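Local coordinates for Lmo2349 protein (Listeria monocytogenes, PDB 4GVO) that probably binds L-cystine or a related amino acid outside the cell and hands it to an ABC transporter for import, at residues 11-16 with 51-56; 94-99 with 195-200; 106-111 with 185-190; 112-117 with 138-143. All blocks are in the same frame, centred on the assembly; numbering follows the deposited sequence.

In the fold
Interaction 1 lies in one lobe of this solute-binding protein, interactions 3 and 4 in the other, on the opposite side of the chain's centre from interaction 1; interaction 2 sits between them, at the ligand. There F97 lies against the bound histidine, while G16 of interaction 1 is about 9 Å from it. The centres of interactions 1 and 2 are about 20 Å apart, with about 6 Å between nearest atoms, and both reach the same mixed sheet. Strands 95-104 and 186-189, neighbours in that sheet, carry it on to interaction 3; the centres of interactions 2 and 3 are about 22 Å apart. Interactions 3 and 4 touch directly: I110 CD1 meets L116 CD2 at 4.0 Å.

Interaction 1 (11-16 with 51-56); sequences ITVGTG and FKFKTM
Strands 11-15 and 51-55 run parallel and in register from I11 beside F51 to T15 beside T55, their short axes 4.5 Å apart at closest and twisted by -36°. Backbone bonds alternate between the strands: K52 N to I11 O, V13 N to K52 O, K54 N to V13 O, T15 N to K54 O and M56 N to T15 O. T15 N to K54 O is the longest, at 3.2 Å.

The apolar side chains of I11, V13, F51 and F53 share one face. I11 CB lies over the F51 ring, 4.2 Å from its centroid, a CH-pi contact displaced toward the rim. V13 instead approaches the ring at its edge, CG2 lying 3.6 Å from F51 CD2 and near the ring plane. With V13 CG1 anti to the backbone N (chi1 -177°), CG2 is turned back toward F51, while V13 CB and CG1 both touch F53 CD1. T15 CG2 reaches F53 CD1 at 3.9 Å, and T15 OG1 hydrogen-bonds to A74 O, just beyond the neighbouring strand 72-73. Helix 34-44 covers this face, V39 touching V13, F51 and F53.

On the reverse face T12 CG2 packs on K54 CB at 3.7 Å, and T12 OG1 lies beside the aliphatic part of K52. The two faces therefore differ in chemistry: hydrocarbon meets the helix, as in an alpha/beta lobe, whereas lysine chains border the more exposed side.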
loop_
_atom_site.group_PDB
_atom_site.type_symbol
_atom_site.label_atom_id
_atom_site.label_comp_id
_atom_site.label_asym_id
_atom_site.label_seq_id
_atom_site.Cartn_x
_atom_site.Cartn_y
_atom_site.Cartn_z
ATOM N N ILE A 11 4.111 -21.796 -0.217
ATOM C CA ILE A 11 4.483 -20.472 0.270
ATOM C C ILE A 11 3.208 -19.783 0.688
ATOM O O ILE A 11 2.277 -19.709 -0.086
ATOM C CB ILE A 11 5.166 -19.650 -0.867
ATOM C CG1 ILE A 11 6.421 -20.385 -1.385
ATOM C CG2 ILE A 11 5.466 -18.245 -0.410
ATOM C CD1 ILE A 11 7.439 -20.777 -0.311
ATOM N N THR A 12 3.181 -19.288 1.916
ATOM C CA THR A 12 2.040 -18.548 2.433
ATOM C C THR A 12 2.266 -17.050 2.317
ATOM O O THR A 12 3.263 -16.519 2.792
ATOM C CB THR A 12 1.730 -18.926 3.889
ATOM O OG1 THR A 12 1.497 -20.354 3.929
ATOM C CG2 THR A 12 0.494 -18.208 4.426
ATOM N N VAL A 13 1.355 -16.413 1.619
ATOM C CA VAL A 13 1.387 -14.978 1.346
ATOM C C VAL A 13 0.361 -14.261 2.192
ATOM O O VAL A 13 -0.845 -14.480 2.045
ATOM C CB VAL A 13 1.083 -14.724 -0.159
ATOM C CG1 VAL A 13 1.194 -13.239 -0.494
ATOM C CG2 VAL A 13 2.001 -15.560 -1.060
ATOM N N GLY A 14 0.814 -13.382 3.075
ATOM C CA GLY A 14 -0.084 -12.535 3.797
ATOM C C GLY A 14 -0.544 -11.373 2.949
ATOM O O GLY A 14 0.271 -10.710 2.313
ATOM N N THR A 15 -1.841 -11.131 2.970
ATOM C CA THR A 15 -2.418 -9.966 2.343
ATOM C C THR A 15 -3.662 -9.532 3.079
ATOM O O THR A 15 -4.054 -10.161 4.072
ATOM C CB THR A 15 -2.651 -10.231 0.837
ATOM O OG1 THR A 15 -2.888 -8.982 0.158
ATOM C CG2 THR A 15 -3.820 -11.190 0.578
ATOM N N GLY A 16 -4.280 -8.460 2.614
ATOM C CA GLY A 16 -5.499 -7.925 3.205
ATOM C C GLY A 16 -6.726 -8.155 2.325
ATOM O O GLY A 16 -6.680 -8.823 1.279
ATOM N N PHE A 51 1.685 -21.040 -4.167
ATOM C CA PHE A 51 1.411 -19.875 -3.323
ATOM C C PHE A 51 -0.020 -19.963 -2.846
ATOM O O PHE A 51 -0.951 -20.177 -3.633
ATOM C CB PHE A 51 1.631 -18.574 -4.094
ATOM C CG PHE A 51 3.076 -18.261 -4.385
ATOM C CD1 PHE A 51 3.804 -18.970 -5.331
ATOM C CD2 PHE A 51 3.741 -17.210 -3.731
ATOM C CE1 PHE A 51 5.133 -18.682 -5.595
ATOM C CE2 PHE A 51 5.071 -16.929 -4.028
ATOM C CZ PHE A 51 5.745 -17.648 -4.986
ATOM N N LYS A 52 -0.200 -19.766 -1.562
ATOM C CA LYS A 52 -1.511 -19.662 -0.995
ATOM C C LYS A 52 -1.600 -18.405 -0.144
ATOM O O LYS A 52 -0.600 -17.943 0.353
ATOM C CB LYS A 52 -1.820 -20.857 -0.150
ATOM C CG LYS A 52 -0.954 -21.031 1.027
ATOM C CD LYS A 52 -1.311 -22.303 1.789
ATOM C CE LYS A 52 -2.717 -22.266 2.380
ATOM N NZ LYS A 52 -2.999 -23.489 3.167
ATOM N N PHE A 53 -2.809 -17.891 0.041
ATOM C CA PHE A 53 -2.987 -16.666 0.774
ATOM C C PHE A 53 -3.470 -16.919 2.201
ATOM O O PHE A 53 -4.201 -17.868 2.487
ATOM C CB PHE A 53 -3.979 -15.752 0.037
ATOM C CG PHE A 53 -3.496 -15.314 -1.311
ATOM C CD1 PHE A 53 -2.595 -14.261 -1.443
ATOM C CD2 PHE A 53 -3.888 -15.995 -2.456
ATOM C CE1 PHE A 53 -2.166 -13.872 -2.687
ATOM C CE2 PHE A 53 -3.423 -15.622 -3.699
ATOM C CZ PHE A 53 -2.567 -14.552 -3.808
ATOM N N LYS A 54 -3.072 -15.981 3.063
ATOM C CA LYS A 54 -3.567 -15.861 4.424
ATOM C C LYS A 54 -3.961 -14.400 4.610
ATOM O O LYS A 54 -3.105 -13.518 4.627
ATOM C CB LYS A 54 -2.509 -16.271 5.449
ATOM C CG LYS A 54 -3.014 -16.263 6.883
ATOM C CD LYS A 54 -1.916 -16.486 7.916
ATOM C CE LYS A 54 -1.440 -17.917 8.020
ATOM N NZ LYS A 54 -2.368 -18.790 8.807
ATOM N N THR A 55 -5.274 -14.147 4.695
ATOM C CA THR A 55 -5.779 -12.794 4.817
ATOM C C THR A 55 -5.860 -12.388 6.275
ATOM O O THR A 55 -6.101 -13.200 7.147
ATOM C CB THR A 55 -7.126 -12.627 4.119
ATOM O OG1 THR A 55 -8.074 -13.530 4.692
ATOM C CG2 THR A 55 -6.976 -12.877 2.627
ATOM N N MET A 56 -5.606 -11.110 6.500
ATOM C CA MET A 56 -5.560 -10.539 7.853
ATOM C C MET A 56 -5.724 -9.042 7.752
ATOM O O MET A 56 -5.675 -8.474 6.653
ATOM C CB MET A 56 -4.292 -10.961 8.624
ATOM C CG MET A 56 -3.046 -10.428 7.994
ATOM S SD MET A 56 -1.591 -11.149 8.717
ATOM C CE MET A 56 -1.680 -12.843 8.084
#

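Interaction 2 (94-99 with 195-200). With HIS (histidine), chain E.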
loop_
_atom_site.group_PDB
_atom_site.type_symbol
_atom_site.label_atom_id
_atom_site.label_comp_id
_atom_site.label_asym_id
_atom_site.label_seq_id
_atom_site.Cartn_x
_atom_site.Cartn_y
_atom_site.Cartn_z
ATOM N N TYR A 94 7.025 -3.420 -8.168
ATOM C CA TYR A 94 5.833 -3.593 -8.954
ATOM C C TYR A 94 4.794 -2.468 -8.858
ATOM O O TYR A 94 3.697 -2.574 -9.417
ATOM C CB TYR A 94 5.218 -4.965 -8.725
ATOM C CG TYR A 94 4.598 -5.240 -7.362
ATOM C CD1 TYR A 94 5.350 -5.782 -6.321
ATOM C CD2 TYR A 94 3.253 -4.967 -7.109
ATOM C CE1 TYR A 94 4.786 -6.081 -5.100
ATOM C CE2 TYR A 94 2.663 -5.290 -5.911
ATOM C CZ TYR A 94 3.427 -5.869 -4.898
ATOM O OH TYR A 94 2.908 -6.206 -3.682
ATOM N N ASN A 95 5.156 -1.367 -8.219
ATOM C CA ASN A 95 4.345 -0.142 -8.259
ATOM C C ASN A 95 5.214 1.013 -7.721
ATOM O O ASN A 95 6.271 0.754 -7.125
ATOM C CB ASN A 95 3.039 -0.241 -7.440
ATOM C CG ASN A 95 1.994 0.725 -7.909
ATOM O OD1 ASN A 95 2.177 1.393 -8.951
ATOM N ND2 ASN A 95 0.915 0.828 -7.172
ATOM N N ASN A 96 4.727 2.223 -7.908
ATOM C CA ASN A 96 5.198 3.436 -7.229
ATOM C C ASN A 96 4.101 3.871 -6.232
ATOM O O ASN A 96 2.936 3.782 -6.557
ATOM C CB ASN A 96 5.272 4.632 -8.221
ATOM C CG ASN A 96 6.254 4.435 -9.303
ATOM O OD1 ASN A 96 5.898 4.482 -10.478
ATOM N ND2 ASN A 96 7.471 4.161 -8.938
ATOM N N PHE A 97 4.464 4.400 -5.066
ATOM C CA PHE A 97 3.476 4.794 -4.077
ATOM C C PHE A 97 3.873 6.190 -3.523
ATOM O O PHE A 97 4.114 6.356 -2.322
ATOM C CB PHE A 97 3.378 3.727 -2.989
ATOM C CG PHE A 97 2.036 3.602 -2.337
ATOM C CD1 PHE A 97 1.589 4.509 -1.379
ATOM C CD2 PHE A 97 1.195 2.545 -2.678
ATOM C CE1 PHE A 97 0.341 4.351 -0.775
ATOM C CE2 PHE A 97 -0.046 2.419 -2.114
ATOM C CZ PHE A 97 -0.465 3.314 -1.145
ATOM N N PRO A 98 3.862 7.222 -4.398
ATOM C CA PRO A 98 4.256 8.560 -3.932
ATOM C C PRO A 98 3.176 9.112 -3.006
ATOM O O PRO A 98 1.976 9.093 -3.338
ATOM C CB PRO A 98 4.360 9.380 -5.220
ATOM C CG PRO A 98 3.491 8.665 -6.180
ATOM C CD PRO A 98 3.640 7.209 -5.843
ATOM N N LEU A 99 3.562 9.608 -1.841
ATOM C CA LEU A 99 2.617 10.070 -0.817
ATOM C C LEU A 99 2.498 11.595 -0.780
ATOM O O LEU A 99 3.488 12.302 -0.835
ATOM C CB LEU A 99 3.077 9.605 0.565
ATOM C CG LEU A 99 3.017 8.079 0.803
ATOM C CD1 LEU A 99 3.592 7.743 2.199
ATOM C CD2 LEU A 99 1.597 7.549 0.611
ATOM N N ASN A 195 8.578 8.961 -1.796
ATOM C CA ASN A 195 8.471 8.402 -3.136
ATOM C C ASN A 195 9.065 6.978 -3.198
ATOM O O ASN A 195 9.839 6.658 -4.097
ATOM C CB ASN A 195 9.124 9.305 -4.191
ATOM C CG ASN A 195 8.701 8.940 -5.603
ATOM O OD1 ASN A 195 7.652 8.299 -5.819
ATOM N ND2 ASN A 195 9.523 9.286 -6.562
ATOM N N ALA A 196 8.687 6.143 -2.224
ATOM C CA ALA A 196 9.099 4.741 -2.178
ATOM C C ALA A 196 8.439 3.931 -3.276
ATOM O O ALA A 196 7.269 4.185 -3.660
ATOM C CB ALA A 196 8.788 4.139 -0.826
ATOM N N LYS A 197 9.161 2.951 -3.793
ATOM C CA LYS A 197 8.530 1.953 -4.654
ATOM C C LYS A 197 7.991 0.796 -3.800
ATOM O O LYS A 197 8.307 0.675 -2.626
ATOM C CB LYS A 197 9.535 1.471 -5.697
ATOM C CG LYS A 197 10.029 2.548 -6.656
ATOM C CD LYS A 197 10.993 2.051 -7.729
ATOM C CE LYS A 197 11.413 3.233 -8.620
ATOM N NZ LYS A 197 12.244 2.763 -9.720
ATOM N N VAL A 198 7.194 -0.044 -4.447
ATOM C CA VAL A 198 6.451 -1.141 -3.833
ATOM C C VAL A 198 7.120 -2.465 -4.222
ATOM O O VAL A 198 7.426 -2.704 -5.407
ATOM C CB VAL A 198 4.993 -1.107 -4.316
ATOM C CG1 VAL A 198 4.281 -2.460 -4.087
ATOM C CG2 VAL A 198 4.227 0.053 -3.648
ATOM N N TYR A 199 7.326 -3.310 -3.222
ATOM C CA TYR A 199 7.954 -4.586 -3.359
ATOM C C TYR A 199 7.248 -5.611 -2.469
ATOM O O TYR A 199 6.509 -5.252 -1.566
ATOM C CB TYR A 199 9.415 -4.521 -2.921
ATOM C CG TYR A 199 10.281 -3.475 -3.576
ATOM C CD1 TYR A 199 10.287 -2.158 -3.112
ATOM C CD2 TYR A 199 11.116 -3.797 -4.622
ATOM C CE1 TYR A 199 11.087 -1.197 -3.668
ATOM C CE2 TYR A 199 11.897 -2.840 -5.210
ATOM C CZ TYR A 199 11.888 -1.534 -4.716
ATOM O OH TYR A 199 12.692 -0.589 -5.274
ATOM N N PHE A 200 7.554 -6.886 -2.683
ATOM C CA PHE A 200 7.215 -7.920 -1.709
ATOM C C PHE A 200 8.180 -7.886 -0.522
ATOM O O PHE A 200 9.340 -7.488 -0.669
ATOM C CB PHE A 200 7.231 -9.303 -2.346
ATOM C CG PHE A 200 6.280 -9.426 -3.499
ATOM C CD1 PHE A 200 4.931 -9.489 -3.259
ATOM C CD2 PHE A 200 6.724 -9.460 -4.836
ATOM C CE1 PHE A 200 4.030 -9.586 -4.276
ATOM C CE2 PHE A 200 5.803 -9.510 -5.881
ATOM C CZ PHE A 200 4.454 -9.608 -5.603
HETATM N N HIS E . 1.800 1.387 1.024
HETATM C CA HIS E . 1.516 1.122 2.468
HETATM C C HIS E . 2.745 0.821 3.258
HETATM O O HIS E . 3.802 0.596 2.651
HETATM C CB HIS E . 0.530 -0.024 2.605
HETATM C CG HIS E . -0.895 0.433 2.521
HETATM N ND1 HIS E . -1.383 0.999 1.408
HETATM C CD2 HIS E . -1.937 0.467 3.478
HETATM C CE1 HIS E . -2.670 1.364 1.634
HETATM N NE2 HIS E . -2.996 1.009 2.886
HETATM O OXT HIS E . 2.688 0.818 4.510
HETATM O O HOH W 1 3.769 -5.578 -1.196
HETATM O O HOH W 2 7.623 5.621 -6.222
HETATM O O HOH W 3 6.224 6.472 -0.536
#
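Y94 holds its ring between its backbone N and carbonyl carbon (chi1 69°), which lays it across V198 and F200; V198 places CG1 anti to its N (chi1 161°), over that ring. CG1 sits 3.7 Å from the Y94 centroid, a CH-pi contact over one face. The rings of Y94 and F200 form an offset stack, centroids 4.5 Å apart and planes at 27°, with Y94 CE1 over the centre of F200. The other V198 branch, CG2, packs on F97 CB at 3.8 Å.

The backbones run roughly antiparallel, joining strands 95-104 and 191-202 where the chain passes between the lobes of this periplasmic-binding-protein fold. Y94 N bonds to V198 O, V198 N to N95 O, and F97 N to A196 O at 3.1 Å, the last donor nearly in line with its C=O. Water 3 links F97 O to A196 N; water 1 joins Y94 OH to Y199 O. D35 also binds the Y94 hydroxyl.

F97 presents its ring face to the bound histidine, whose N stands 3.6 Å above the plane over its centre. Histidine ND1 is 3.6 Å from F97 CZ; R83, E78 and N128 hydrogen-bond the ligand. F97 also touches S-oxy cysteine.

Interaction 3 (106-111 with 185-190); sequences SNNSIN and KEKVVG
K187 NZ reaches N108 OD1 at 2.8 Å, tying strand 186-189 to the loop, built on an Asx turn, that follows strand 95-104, its neighbour in the mixed sheet. The lysine starts with CG between its backbone N and carbonyl carbon (chi1 73°) and then runs fully extended, which brings the amine to N108, the two side chains crossing at about a right angle. NZ stands above the plane of the N108 carbonyl rather than on a lone pair. Just before the amine, K187 CE rests 3.3 Å from N107 O. D105 O accepts from the same NZ, and these oxygens would be expected to stabilise its positive charge.

Two residues further along, V189 CG2 lies 3.4 Å from I110 O, and the CG2 methyls of V189 and I110 are only loosely apposed at 4.3 Å. I110 is buried, its side chain touching L101 and K119. At the corner at G190, N111 OD1 meets G190 CA, and G190 CA also makes a CA-H...O contact with N111 O.

The Asx turn shapes the loop that carries N108. N107 OD1 accepts from S109 N and from S109 OG, two bonds on one oxygen that restrain its amide. They differ in approach: S109 N comes from above the carbonyl plane, whereas S109 OG lies in that plane, on a lone pair, at 2.7 Å from N107 OD1.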
loop_
_atom_site.group_PDB
_atom_site.type_symbol
_atom_site.label_atom_id
_atom_site.label_comp_id
_atom_site.label_asym_id
_atom_site.label_seq_id
_atom_site.Cartn_x
_atom_site.Cartn_y
_atom_site.Cartn_z
ATOM N N SER A 106 -12.946 20.374 -1.151
ATOM C CA SER A 106 -13.283 21.795 -0.871
ATOM C C SER A 106 -12.213 22.528 -0.037
ATOM O O SER A 106 -12.275 23.750 0.146
ATOM C CB SER A 106 -14.649 21.874 -0.153
ATOM O OG SER A 106 -14.601 21.185 1.080
ATOM N N ASN A 107 -11.288 21.775 0.556
ATOM C CA ASN A 107 -10.349 22.364 1.536
ATOM C C ASN A 107 -9.087 22.851 0.830
ATOM O O ASN A 107 -8.370 22.049 0.209
ATOM C CB ASN A 107 -10.017 21.331 2.590
ATOM C CG ASN A 107 -9.265 21.889 3.787
ATOM O OD1 ASN A 107 -8.942 23.090 3.823
ATOM N ND2 ASN A 107 -8.977 21.017 4.765
ATOM N N ASN A 108 -8.856 24.160 0.865
ATOM C CA ASN A 108 -7.650 24.771 0.342
ATOM C C ASN A 108 -6.761 25.377 1.420
ATOM O O ASN A 108 -5.846 26.157 1.130
ATOM C CB ASN A 108 -8.042 25.800 -0.694
ATOM C CG ASN A 108 -8.727 25.139 -1.883
ATOM O OD1 ASN A 108 -8.109 24.304 -2.536
ATOM N ND2 ASN A 108 -9.985 25.498 -2.161
ATOM N N SER A 109 -7.014 24.985 2.665
ATOM C CA SER A 109 -6.275 25.575 3.778
ATOM C C SER A 109 -4.911 24.959 4.039
ATOM O O SER A 109 -4.081 25.524 4.763
ATOM C CB SER A 109 -7.116 25.563 5.035
ATOM O OG SER A 109 -7.267 24.267 5.598
ATOM N N ILE A 110 -4.657 23.814 3.406
ATOM C CA ILE A 110 -3.415 23.049 3.647
ATOM C C ILE A 110 -2.660 22.807 2.318
ATOM O O ILE A 110 -3.230 22.317 1.351
ATOM C CB ILE A 110 -3.775 21.671 4.268
ATOM C CG1 ILE A 110 -4.375 21.838 5.633
ATOM C CG2 ILE A 110 -2.569 20.753 4.319
ATOM C CD1 ILE A 110 -5.201 20.670 6.163
ATOM N N ASN A 111 -1.394 23.191 2.307
ATOM C CA ASN A 111 -0.480 22.844 1.250
ATOM C C ASN A 111 0.758 22.232 1.875
ATOM O O ASN A 111 0.977 21.053 1.718
ATOM C CB ASN A 111 -0.199 24.046 0.330
ATOM C CG ASN A 111 0.586 23.616 -0.892
ATOM O OD1 ASN A 111 1.711 23.214 -0.763
ATOM N ND2 ASN A 111 -0.095 23.494 -2.029
ATOM N N LYS A 185 -15.374 13.381 -1.833
ATOM C CA LYS A 185 -14.236 13.581 -2.781
ATOM C C LYS A 185 -13.016 14.080 -2.047
ATOM O O LYS A 185 -13.070 15.064 -1.297
ATOM C CB LYS A 185 -14.619 14.582 -3.870
ATOM C CG LYS A 185 -15.886 14.264 -4.640
ATOM C CD LYS A 185 -15.863 12.923 -5.367
ATOM C CE LYS A 185 -17.162 12.799 -6.175
ATOM N NZ LYS A 185 -17.212 11.546 -6.964
ATOM N N GLU A 186 -11.903 13.413 -2.307
ATOM C CA GLU A 186 -10.614 13.770 -1.745
ATOM C C GLU A 186 -9.716 14.274 -2.832
ATOM O O GLU A 186 -9.924 14.038 -4.025
ATOM C CB GLU A 186 -9.978 12.550 -1.125
ATOM C CG GLU A 186 -10.743 12.030 0.077
ATOM C CD GLU A 186 -10.148 10.769 0.669
ATOM O OE1 GLU A 186 -9.071 10.351 0.221
ATOM O OE2 GLU A 186 -10.803 10.120 1.524
ATOM N N LYS A 187 -8.709 15.031 -2.438
ATOM C CA LYS A 187 -7.671 15.492 -3.396
ATOM C C LYS A 187 -6.309 15.480 -2.703
ATOM O O LYS A 187 -6.221 15.770 -1.506
ATOM C CB LYS A 187 -8.007 16.859 -3.999
ATOM C CG LYS A 187 -7.846 18.013 -3.050
ATOM C CD LYS A 187 -8.206 19.328 -3.703
ATOM C CE LYS A 187 -8.142 20.447 -2.679
ATOM N NZ LYS A 187 -8.725 21.681 -3.264
ATOM N N VAL A 188 -5.257 15.197 -3.475
ATOM C CA VAL A 188 -3.890 15.398 -2.980
ATOM C C VAL A 188 -3.540 16.878 -3.055
ATOM O O VAL A 188 -4.011 17.618 -3.952
ATOM C CB VAL A 188 -2.848 14.534 -3.769
ATOM C CG1 VAL A 188 -3.127 13.049 -3.546
ATOM C CG2 VAL A 188 -2.800 14.879 -5.255
ATOM N N VAL A 189 -2.736 17.327 -2.099
ATOM C CA VAL A 189 -2.266 18.707 -2.042
ATOM C C VAL A 189 -0.792 18.689 -1.701
ATOM O O VAL A 189 -0.290 17.760 -1.082
ATOM C CB VAL A 189 -3.046 19.588 -1.049
ATOM C CG1 VAL A 189 -4.493 19.760 -1.501
ATOM C CG2 VAL A 189 -2.971 19.064 0.366
ATOM N N GLY A 190 -0.090 19.752 -2.038
ATOM C CA GLY A 190 1.243 19.922 -1.536
ATOM C C GLY A 190 2.260 19.050 -2.227
ATOM O O GLY A 190 2.029 18.442 -3.298
#

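Interaction 4 (112-117 with 138-143)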
loop_
_atom_site.group_PDB
_atom_site.type_symbol
_atom_site.label_atom_id
_atom_site.label_comp_id
_atom_site.label_asym_id
_atom_site.label_seq_id
_atom_site.Cartn_x
_atom_site.Cartn_y
_atom_site.Cartn_z
ATOM N N SER A 112 1.553 23.006 2.593
ATOM C CA SER A 112 2.696 22.507 3.335
ATOM C C SER A 112 2.225 21.725 4.561
ATOM O O SER A 112 1.180 22.006 5.140
ATOM C CB SER A 112 3.477 23.707 3.860
ATOM O OG SER A 112 4.592 23.334 4.645
ATOM N N THR A 113 3.086 20.819 5.047
ATOM C CA THR A 113 2.860 20.231 6.359
ATOM C C THR A 113 2.870 21.278 7.469
ATOM O O THR A 113 2.321 21.054 8.542
ATOM C CB THR A 113 3.826 19.114 6.697
ATOM O OG1 THR A 113 5.139 19.636 6.616
ATOM C CG2 THR A 113 3.697 17.949 5.689
ATOM N N LYS A 114 3.516 22.412 7.239
ATOM C CA LYS A 114 3.485 23.491 8.241
ATOM C C LYS A 114 2.036 23.977 8.455
ATOM O O LYS A 114 1.691 24.410 9.558
ATOM C CB LYS A 114 4.395 24.660 7.837
ATOM C CG LYS A 114 5.875 24.315 7.758
ATOM C CD LYS A 114 6.721 25.480 7.245
ATOM C CE LYS A 114 8.107 24.996 6.962
ATOM N NZ LYS A 114 8.690 24.425 8.207
ATOM N N ASP A 115 1.173 23.839 7.442
ATOM C CA ASP A 115 -0.212 24.245 7.529
ATOM C C ASP A 115 -1.059 23.313 8.380
ATOM O O ASP A 115 -2.237 23.579 8.590
ATOM C CB ASP A 115 -0.840 24.388 6.145
ATOM C CG ASP A 115 -0.082 25.328 5.190
ATOM O OD1 ASP A 115 0.656 26.239 5.625
ATOM O OD2 ASP A 115 -0.235 25.133 3.937
ATOM N N LEU A 116 -0.488 22.216 8.855
ATOM C CA LEU A 116 -1.161 21.329 9.775
ATOM C C LEU A 116 -1.101 21.756 11.226
ATOM O O LEU A 116 -1.706 21.100 12.053
ATOM C CB LEU A 116 -0.559 19.906 9.676
ATOM C CG LEU A 116 -0.644 19.246 8.295
ATOM C CD1 LEU A 116 0.154 17.940 8.344
ATOM C CD2 LEU A 116 -2.092 18.966 7.955
ATOM N N ALA A 117 -0.441 22.872 11.539
ATOM C CA ALA A 117 -0.322 23.279 12.918
ATOM C C ALA A 117 -1.702 23.390 13.559
ATOM O O ALA A 117 -2.606 24.065 13.010
ATOM C CB ALA A 117 0.423 24.598 13.016
ATOM N N GLU A 138 7.485 15.449 14.438
ATOM C CA GLU A 138 8.609 15.647 15.335
ATOM C C GLU A 138 9.474 16.813 14.843
ATOM O O GLU A 138 9.877 17.690 15.635
ATOM C CB GLU A 138 9.395 14.331 15.418
ATOM C CG GLU A 138 10.532 14.437 16.406
ATOM C CD GLU A 138 11.364 13.185 16.475
ATOM O OE1 GLU A 138 11.594 12.549 15.428
ATOM O OE2 GLU A 138 11.783 12.862 17.593
ATOM N N GLU A 139 9.726 16.861 13.549
ATOM C CA GLU A 139 10.481 17.981 12.966
ATOM C C GLU A 139 9.866 19.341 13.247
ATOM O O GLU A 139 10.573 20.323 13.427
ATOM C CB GLU A 139 10.571 17.761 11.458
ATOM C CG GLU A 139 11.233 18.874 10.649
ATOM C CD GLU A 139 11.064 18.687 9.165
ATOM O OE1 GLU A 139 10.761 17.528 8.758
ATOM O OE2 GLU A 139 11.239 19.677 8.415
ATOM N N GLN A 140 8.526 19.371 13.340
ATOM C CA GLN A 140 7.746 20.567 13.573
ATOM C C GLN A 140 7.451 20.819 15.061
ATOM O O GLN A 140 6.599 21.646 15.399
ATOM C CB GLN A 140 6.452 20.522 12.742
ATOM C CG GLN A 140 6.755 20.565 11.254
ATOM C CD GLN A 140 5.561 20.642 10.306
ATOM O OE1 GLN A 140 5.767 20.688 9.078
ATOM N NE2 GLN A 140 4.333 20.612 10.836
ATOM N N GLY A 141 8.105 20.092 15.956
ATOM C CA GLY A 141 7.879 20.324 17.388
ATOM C C GLY A 141 6.572 19.780 17.924
ATOM O O GLY A 141 6.038 20.328 18.879
ATOM N N ASN A 142 6.062 18.720 17.297
ATOM C CA ASN A 142 4.828 18.092 17.739
ATOM C C ASN A 142 3.658 19.064 17.655
ATOM O O ASN A 142 2.845 19.154 18.578
ATOM C CB ASN A 142 4.934 17.580 19.184
ATOM C CG ASN A 142 3.829 16.584 19.540
ATOM O OD1 ASN A 142 3.546 15.707 18.764
ATOM N ND2 ASN A 142 3.248 16.692 20.743
ATOM N N ASN A 143 3.558 19.760 16.529
ATOM C CA ASN A 143 2.572 20.815 16.409
ATOM C C ASN A 143 1.236 20.391 15.787
ATOM O O ASN A 143 0.367 21.244 15.625
ATOM C CB ASN A 143 3.148 22.088 15.742
ATOM C CG ASN A 143 3.357 21.952 14.260
ATOM O OD1 ASN A 143 3.394 20.855 13.737
ATOM N ND2 ASN A 143 3.596 23.095 13.585
HETATM O O HOH W 4 8.229 21.393 8.026
#
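A Schellman motif ends helix 128-139, with G141 as its C-prime residue, and the side chain of Q140 at this terminus joins it to the 3-10 turn 113-116. Both ends of the Q140 amide are used on T113. Its OE1 accepts from T113 OG1 at 2.8 Å, and its NE2 donates to T113 O at 3.1 Å. T113 OG1 sits between its own backbone N and carbonyl carbon (chi1 58°), where it faces the amide oxygen, while the Q140 chain stays extended and reaches T113 at about a right angle.

NE2 also donates to N143 OD1, in the carbonyl plane on a lone pair. T113 O and N143 OD1 both lie close to the Q140 amide plane, so the bonds of OE1 and NE2 fix the rotation of the group. T113 O itself takes two donors from opposite faces of its plane, L116 N of the 3-10 turn and Q140 NE2. An ST turn, K114 N to S112 OG, shapes the start of the turn.

Further along, A117 CB packs on N143 ND2 at 3.6 Å, and A117 CA makes a CA-H...O contact with N143 O. Beneath the turn L116 is buried against L101, F144 and A167. Water 4 accepts from K114 NZ and donates to Q140 OE1, the latter at 2.8 Å.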